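Long-range contact in FprA (Mycobacterium tuberculosis, PDB 1LQT), which transfers electrons between NADPH and ferredoxin through a bound FAD, and may supply electrons to P450 systems: residues A[78-92]-A[407-420]. Residues are numbered along the deposited sequence; the frame is centred on the assembly and turned at random.
Sequences FFGNVVVGEHVQPGE and ADWLAARQPKLVTS. With FAD (flavin-adenine dinucleotide), chain H; ACT (acetate ion), chain F.
L410 sets its CD1 methyl squarely over one face of the F79 ring, 3.7 Å from the centroid, a CH-pi contact in the tight part of the interface. Next to it the backbones pair antiparallel: G80 N donates to V418 O and V418 N to G80 O. N81 ND2 gives a nearly straight bond to K416 O, 2.9 Å away. Q414, its CG anti to the backbone N (chi1 176°), brings NE2 to N81 O at 2.8 Å while its amide sits over the rim of one H87 ring face, tilted 37° from it.

The side nearer solvent, where R413, E92 and W409 are partly exposed, relies on charge. R413 and E92 form an end-on salt bridge, NH1 to OE1 (2.8 Å) and NH2 to OE2, the guanidinium and carboxylate planes 51° apart; NH1 also reaches H87 O, and Q89 N meets OE1 from the opposite face of the carboxylate. W409 NE1 lies over one guanidinium face, offset toward the rim, and V88 CG1 makes a CH-pi contact over W409's six-membered ring.

V84 N and O bind the FAD adenine. Strand 418-419 edges the FAD-domain sheet antiparallel to strand 76-80, and L410 of helix 402-413 packs on L39.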
loop_
_atom_site.group_PDB
_atom_site.type_symbol
_atom_site.label_atom_id
_atom_site.label_comp_id
_atom_site.label_asym_id
_atom_site.label_seq_id
_atom_site.Cartn_x
_atom_site.Cartn_y
_atom_site.Cartn_z
ATOM N N PHE A 78 -5.536 8.758 -19.478
ATOM C CA PHE A 78 -5.414 7.543 -18.688
ATOM C C PHE A 78 -5.672 6.313 -19.543
ATOM O O PHE A 78 -6.615 6.282 -20.314
ATOM C CB PHE A 78 -6.452 7.576 -17.576
ATOM C CG PHE A 78 -6.515 6.327 -16.709
ATOM C CD1 PHE A 78 -5.597 6.121 -15.704
ATOM C CD2 PHE A 78 -7.538 5.402 -16.853
ATOM C CE1 PHE A 78 -5.703 5.013 -14.895
ATOM C CE2 PHE A 78 -7.641 4.297 -16.044
ATOM C CZ PHE A 78 -6.727 4.089 -15.064
ATOM N N PHE A 79 -4.838 5.308 -19.382
ATOM C CA PHE A 79 -4.993 4.032 -20.042
ATOM C C PHE A 79 -4.839 2.940 -18.987
ATOM O O PHE A 79 -3.724 2.571 -18.608
ATOM C CB PHE A 79 -3.948 3.847 -21.125
ATOM C CG PHE A 79 -3.968 4.904 -22.199
ATOM C CD1 PHE A 79 -4.746 4.760 -23.337
ATOM C CD2 PHE A 79 -3.201 6.039 -22.096
ATOM C CE1 PHE A 79 -4.724 5.705 -24.353
ATOM C CE2 PHE A 79 -3.209 7.001 -23.118
ATOM C CZ PHE A 79 -3.974 6.820 -24.220
ATOM N N GLY A 80 -5.973 2.447 -18.525
ATOM C CA GLY A 80 -6.000 1.370 -17.558
ATOM C C GLY A 80 -6.004 0.006 -18.200
ATOM O O GLY A 80 -6.202 -0.143 -19.400
ATOM N N ASN A 81 -5.756 -1.004 -17.387
ATOM C CA ASN A 81 -5.592 -2.397 -17.826
ATOM C C ASN A 81 -4.409 -2.547 -18.770
ATOM O O ASN A 81 -4.436 -3.378 -19.658
ATOM C CB ASN A 81 -6.885 -2.953 -18.440
ATOM C CG ASN A 81 -6.903 -4.453 -18.558
ATOM O OD1 ASN A 81 -6.317 -5.175 -17.750
ATOM N ND2 ASN A 81 -7.604 -4.943 -19.572
ATOM N N VAL A 82 -3.376 -1.728 -18.576
ATOM C CA VAL A 82 -2.139 -1.799 -19.361
ATOM C C VAL A 82 -1.035 -2.134 -18.371
ATOM O O VAL A 82 -0.688 -1.333 -17.503
ATOM C CB VAL A 82 -1.866 -0.479 -20.098
ATOM C CG1 VAL A 82 -0.518 -0.535 -20.802
ATOM C CG2 VAL A 82 -2.961 -0.198 -21.084
ATOM N N VAL A 83 -0.470 -3.329 -18.518
ATOM C CA VAL A 83 0.526 -3.819 -17.593
ATOM C C VAL A 83 1.896 -3.633 -18.222
ATOM O O VAL A 83 2.250 -4.288 -19.202
ATOM C CB VAL A 83 0.278 -5.296 -17.283
ATOM C CG1 VAL A 83 1.297 -5.818 -16.283
ATOM C CG2 VAL A 83 -1.142 -5.526 -16.781
ATOM N N VAL A 84 2.667 -2.705 -17.688
ATOM C CA VAL A 84 3.984 -2.455 -18.229
ATOM C C VAL A 84 4.871 -3.604 -17.785
ATOM O O VAL A 84 4.907 -3.976 -16.606
ATOM C CB VAL A 84 4.502 -1.081 -17.823
ATOM C CG1 VAL A 84 5.898 -0.873 -18.333
ATOM C CG2 VAL A 84 3.576 0.015 -18.351
ATOM N N GLY A 85 5.579 -4.178 -18.746
ATOM C CA GLY A 85 6.308 -5.406 -18.599
ATOM C C GLY A 85 5.574 -6.567 -19.250
ATOM O O GLY A 85 6.168 -7.636 -19.452
ATOM N N GLU A 86 4.293 -6.385 -19.584
ATOM C CA GLU A 86 3.486 -7.388 -20.241
ATOM C C GLU A 86 2.998 -6.884 -21.607
ATOM O O GLU A 86 3.430 -7.353 -22.643
ATOM C CB GLU A 86 2.289 -7.825 -19.390
ATOM C CG GLU A 86 1.438 -8.882 -20.040
ATOM C CD GLU A 86 0.280 -9.326 -19.165
ATOM O OE1 GLU A 86 0.298 -9.017 -17.946
ATOM O OE2 GLU A 86 -0.656 -9.975 -19.699
ATOM N N HIS A 87 2.102 -5.900 -21.618
ATOM C CA HIS A 87 1.549 -5.388 -22.872
ATOM C C HIS A 87 2.517 -4.503 -23.630
ATOM O O HIS A 87 2.524 -4.511 -24.857
ATOM C CB HIS A 87 0.261 -4.622 -22.583
ATOM C CG HIS A 87 -0.768 -5.480 -21.945
ATOM N ND1 HIS A 87 -1.088 -5.389 -20.606
ATOM C CD2 HIS A 87 -1.514 -6.481 -22.456
ATOM C CE1 HIS A 87 -1.950 -6.347 -20.324
ATOM N NE2 HIS A 87 -2.232 -7.011 -21.431
ATOM N N VAL A 88 3.243 -3.691 -22.887
ATOM C CA VAL A 88 4.272 -2.804 -23.420
ATOM C C VAL A 88 5.468 -2.888 -22.498
ATOM O O VAL A 88 5.317 -3.203 -21.311
ATOM C CB VAL A 88 3.797 -1.332 -23.556
ATOM C CG1 VAL A 88 2.569 -1.251 -24.488
ATOM C CG2 VAL A 88 3.498 -0.721 -22.205
ATOM N N GLN A 89 6.648 -2.606 -23.032
ATOM C CA GLN A 89 7.887 -2.755 -22.282
ATOM C C GLN A 89 8.535 -1.407 -22.031
ATOM O O GLN A 89 8.372 -0.467 -22.817
ATOM C CB GLN A 89 8.882 -3.632 -23.060
ATOM C CG GLN A 89 8.379 -4.986 -23.394
ATOM C CD GLN A 89 8.025 -5.794 -22.175
ATOM O OE1 GLN A 89 8.738 -5.768 -21.156
ATOM N NE2 GLN A 89 6.940 -6.521 -22.269
ATOM N N PRO A 90 9.319 -1.287 -20.965
ATOM C CA PRO A 90 10.034 -0.043 -20.703
ATOM C C PRO A 90 10.804 0.492 -21.915
ATOM O O PRO A 90 10.756 1.687 -22.179
ATOM C CB PRO A 90 10.937 -0.395 -19.512
ATOM C CG PRO A 90 10.066 -1.357 -18.753
ATOM C CD PRO A 90 9.482 -2.233 -19.832
ATOM N N GLY A 91 11.537 -0.373 -22.619
ATOM C CA GLY A 91 12.321 0.073 -23.754
ATOM C C GLY A 91 11.494 0.582 -24.894
ATOM O O GLY A 91 12.021 1.289 -25.753
ATOM N N GLU A 92 10.234 0.206 -24.947
ATOM C CA GLU A 92 9.307 0.703 -25.945
ATOM C C GLU A 92 8.779 2.065 -25.537
ATOM O O GLU A 92 8.616 2.966 -26.358
ATOM C CB GLU A 92 8.182 -0.279 -26.157
ATOM C CG GLU A 92 8.649 -1.602 -26.717
ATOM C CD GLU A 92 7.616 -2.692 -26.723
ATOM O OE1 GLU A 92 6.686 -2.664 -25.902
ATOM O OE2 GLU A 92 7.770 -3.584 -27.590
ATOM N N ALA A 407 -1.402 6.260 -28.842
ATOM C CA ALA A 407 -2.658 5.647 -28.429
ATOM C C ALA A 407 -3.018 4.435 -29.289
ATOM O O ALA A 407 -3.537 3.445 -28.779
ATOM C CB ALA A 407 -3.760 6.680 -28.449
ATOM N N ASP A 408 -2.754 4.512 -30.596
ATOM C CA ASP A 408 -3.002 3.381 -31.475
ATOM C C ASP A 408 -2.119 2.189 -31.133
ATOM O O ASP A 408 -2.561 1.059 -31.228
ATOM C CB ASP A 408 -2.790 3.760 -32.949
ATOM C CG ASP A 408 -3.876 4.636 -33.515
ATOM O OD1 ASP A 408 -4.948 4.796 -32.886
ATOM O OD2 ASP A 408 -3.732 5.173 -34.633
ATOM N N TRP A 409 -0.872 2.466 -30.770
ATOM C CA TRP A 409 0.056 1.446 -30.356
ATOM C C TRP A 409 -0.472 0.803 -29.074
ATOM O O TRP A 409 -0.491 -0.397 -28.966
ATOM C CB TRP A 409 1.436 2.049 -30.150
ATOM C CG TRP A 409 2.423 1.202 -29.460
ATOM C CD1 TRP A 409 3.017 0.063 -29.920
ATOM C CD2 TRP A 409 2.987 1.449 -28.201
ATOM N NE1 TRP A 409 3.894 -0.439 -28.995
ATOM C CE2 TRP A 409 3.927 0.416 -27.935
ATOM C CE3 TRP A 409 2.811 2.449 -27.250
ATOM C CZ2 TRP A 409 4.654 0.368 -26.785
ATOM C CZ3 TRP A 409 3.544 2.383 -26.103
ATOM C CH2 TRP A 409 4.462 1.353 -25.879
ATOM N N LEU A 410 -0.906 1.602 -28.107
ATOM C CA LEU A 410 -1.440 1.047 -26.862
ATOM C C LEU A 410 -2.641 0.185 -27.134
ATOM O O LEU A 410 -2.775 -0.890 -26.562
ATOM C CB LEU A 410 -1.788 2.161 -25.891
ATOM C CG LEU A 410 -0.587 2.863 -25.272
ATOM C CD1 LEU A 410 -0.997 4.149 -24.619
ATOM C CD2 LEU A 410 0.150 1.997 -24.286
ATOM N N ALA A 411 -3.521 0.628 -28.040
ATOM C CA ALA A 411 -4.703 -0.157 -28.368
ATOM C C ALA A 411 -4.359 -1.439 -29.105
ATOM O O ALA A 411 -5.046 -2.450 -28.909
ATOM C CB ALA A 411 -5.658 0.656 -29.193
ATOM N N ALA A 412 -3.295 -1.421 -29.918
ATOM C CA ALA A 412 -2.855 -2.651 -30.589
ATOM C C ALA A 412 -2.361 -3.654 -29.564
ATOM O O ALA A 412 -2.650 -4.827 -29.658
ATOM C CB ALA A 412 -1.747 -2.332 -31.589
ATOM N N ARG A 413 -1.609 -3.175 -28.583
ATOM C CA ARG A 413 -1.027 -4.021 -27.563
ATOM C C ARG A 413 -2.035 -4.473 -26.523
ATOM O O ARG A 413 -1.875 -5.538 -25.959
ATOM C CB ARG A 413 0.097 -3.270 -26.890
ATOM C CG ARG A 413 1.311 -3.087 -27.797
ATOM C CD ARG A 413 1.919 -4.396 -28.256
ATOM N NE ARG A 413 3.184 -4.130 -28.941
ATOM C CZ ARG A 413 4.319 -3.842 -28.350
ATOM N NH1 ARG A 413 4.443 -3.872 -27.032
ATOM N NH2 ARG A 413 5.344 -3.489 -29.091
ATOM N N GLN A 414 -3.057 -3.667 -26.275
ATOM C CA GLN A 414 -4.070 -3.982 -25.265
ATOM C C GLN A 414 -5.409 -3.501 -25.760
ATOM O O GLN A 414 -5.852 -2.407 -25.447
ATOM C CB GLN A 414 -3.719 -3.318 -23.927
ATOM C CG GLN A 414 -4.763 -3.516 -22.826
ATOM C CD GLN A 414 -5.241 -4.929 -22.650
ATOM O OE1 GLN A 414 -5.836 -5.507 -23.555
ATOM N NE2 GLN A 414 -4.995 -5.484 -21.479
ATOM N N PRO A 415 -6.073 -4.331 -26.544
ATOM C CA PRO A 415 -7.399 -3.976 -27.071
ATOM C C PRO A 415 -8.429 -3.758 -25.963
ATOM O O PRO A 415 -9.450 -3.121 -26.230
ATOM C CB PRO A 415 -7.758 -5.176 -27.947
ATOM C CG PRO A 415 -6.462 -5.772 -28.340
ATOM C CD PRO A 415 -5.570 -5.591 -27.116
ATOM N N LYS A 416 -8.155 -4.248 -24.765
ATOM C CA LYS A 416 -9.068 -4.111 -23.646
ATOM C C LYS A 416 -8.603 -3.032 -22.679
ATOM O O LYS A 416 -8.877 -3.101 -21.489
ATOM C CB LYS A 416 -9.223 -5.447 -22.944
ATOM C CG LYS A 416 -9.816 -6.543 -23.845
ATOM C CD LYS A 416 -10.148 -7.790 -23.086
ATOM C CE LYS A 416 -10.596 -8.908 -24.012
ATOM N NZ LYS A 416 -10.669 -10.184 -23.224
ATOM N N LEU A 417 -7.931 -2.010 -23.173
ATOM C CA LEU A 417 -7.534 -0.906 -22.297
ATOM C C LEU A 417 -8.783 -0.134 -21.880
ATOM O O LEU A 417 -9.816 -0.149 -22.537
ATOM C CB LEU A 417 -6.431 -0.044 -22.902
ATOM C CG LEU A 417 -6.781 0.753 -24.159
ATOM C CD1 LEU A 417 -7.627 1.990 -23.876
ATOM C CD2 LEU A 417 -5.479 1.114 -24.874
ATOM N N VAL A 418 -8.650 0.535 -20.749
ATOM C CA VAL A 418 -9.710 1.286 -20.105
ATOM C C VAL A 418 -9.375 2.767 -20.114
ATOM O O VAL A 418 -8.462 3.201 -19.439
ATOM C CB VAL A 418 -9.932 0.760 -18.668
ATOM C CG1 VAL A 418 -10.999 1.590 -17.962
ATOM C CG2 VAL A 418 -10.335 -0.688 -18.723
ATOM N N THR A 419 -10.102 3.569 -20.892
ATOM C CA THR A 419 -9.836 5.004 -20.939
ATOM C C THR A 419 -10.468 5.662 -19.723
ATOM O O THR A 419 -11.216 5.041 -18.984
ATOM C CB THR A 419 -10.447 5.636 -22.162
ATOM O OG1 THR A 419 -11.839 5.348 -22.109
ATOM C CG2 THR A 419 -9.879 5.074 -23.459
ATOM N N SER A 420 -10.198 6.942 -19.553
ATOM C CA SER A 420 -10.796 7.689 -18.463
ATOM C C SER A 420 -12.309 7.608 -18.490
ATOM O O SER A 420 -12.938 7.408 -17.483
ATOM C CB SER A 420 -10.411 9.153 -18.555
ATOM O OG SER A 420 -9.085 9.324 -18.265
HETATM P PA FAD H . 0.700 2.936 -5.071
HETATM O O1A FAD H . 0.909 1.526 -4.689
HETATM O O2A FAD H . -0.357 3.738 -4.405
HETATM O O5B FAD H . 0.398 3.003 -6.640
HETATM C C5B FAD H . 1.141 2.180 -7.548
HETATM C C4B FAD H . 0.276 2.021 -8.792
HETATM O O4B FAD H . 1.105 1.463 -9.809
HETATM C C3B FAD H . -0.912 1.069 -8.611
HETATM O O3B FAD H . -2.114 1.615 -9.101
HETATM C C2B FAD H . -0.472 -0.158 -9.366
HETATM O O2B FAD H . -1.505 -0.991 -9.839
HETATM C C1B FAD H . 0.375 0.458 -10.486
HETATM N N9A FAD H . 1.326 -0.454 -11.106
HETATM C C8A FAD H . 2.203 -1.278 -10.455
HETATM N N7A FAD H . 2.951 -1.976 -11.300
HETATM C C5A FAD H . 2.507 -1.606 -12.555
HETATM C C6A FAD H . 2.901 -2.013 -13.831
HETATM N N6A FAD H . 3.884 -2.868 -14.066
HETATM N N1A FAD H . 2.259 -1.437 -14.885
HETATM C C2A FAD H . 1.288 -0.512 -14.657
HETATM N N3A FAD H . 0.866 -0.076 -13.463
HETATM C C4A FAD H . 1.507 -0.654 -12.442
HETATM N N1 FAD H . -1.488 6.589 3.694
HETATM C C2 FAD H . -2.258 7.541 4.293
HETATM O O2 FAD H . -1.984 8.722 4.202
HETATM N N3 FAD H . -3.355 7.139 5.039
HETATM C C4 FAD H . -3.773 5.845 5.148
HETATM O O4 FAD H . -4.796 5.553 5.806
HETATM C C4X FAD H . -3.007 4.879 4.486
HETATM N N5 FAD H . -3.373 3.552 4.526
HETATM C C5X FAD H . -2.591 2.612 3.906
HETATM C C6 FAD H . -2.935 1.284 3.966
HETATM C C7 FAD H . -2.140 0.291 3.423
HETATM C C7M FAD H . -2.567 -1.149 3.497
HETATM C C8 FAD H . -0.965 0.671 2.763
HETATM C C8M FAD H . -0.049 -0.366 2.174
HETATM C C9 FAD H . -0.612 2.016 2.672
HETATM C C9A FAD H . -1.411 3.000 3.237
HETATM N N10 FAD H . -1.064 4.354 3.177
HETATM C C10 FAD H . -1.867 5.292 3.776
HETATM C "C1'" FAD H . 0.140 4.825 2.434
HETATM C "C2'" FAD H . -0.183 5.104 0.967
HETATM O "O2'" FAD H . -0.934 4.025 0.470
HETATM C "C3'" FAD H . 1.125 5.259 0.169
HETATM O "O3'" FAD H . 1.878 6.370 0.644
HETATM C "C4'" FAD H . 0.950 5.563 -1.319
HETATM O "O4'" FAD H . -0.196 4.909 -1.855
HETATM C "C5'" FAD H . 2.199 5.149 -2.099
HETATM O "O5'" FAD H . 2.003 5.671 -3.420
HETATM P P FAD H . 2.702 5.100 -4.725
HETATM O O1P FAD H . 2.204 5.979 -5.808
HETATM O O2P FAD H . 4.180 4.943 -4.578
HETATM O O3P FAD H . 2.160 3.621 -4.905
HETATM C C ACT F . -9.052 9.377 -14.418
HETATM O O ACT F . -9.529 9.563 -15.551
HETATM O OXT ACT F . -9.648 9.968 -13.504
HETATM C CH3 ACT F . -7.847 8.515 -14.144
HETATM O O HOH W 1 -8.252 8.383 -21.255
HETATM O O HOH W 2 -8.156 10.202 -20.675
#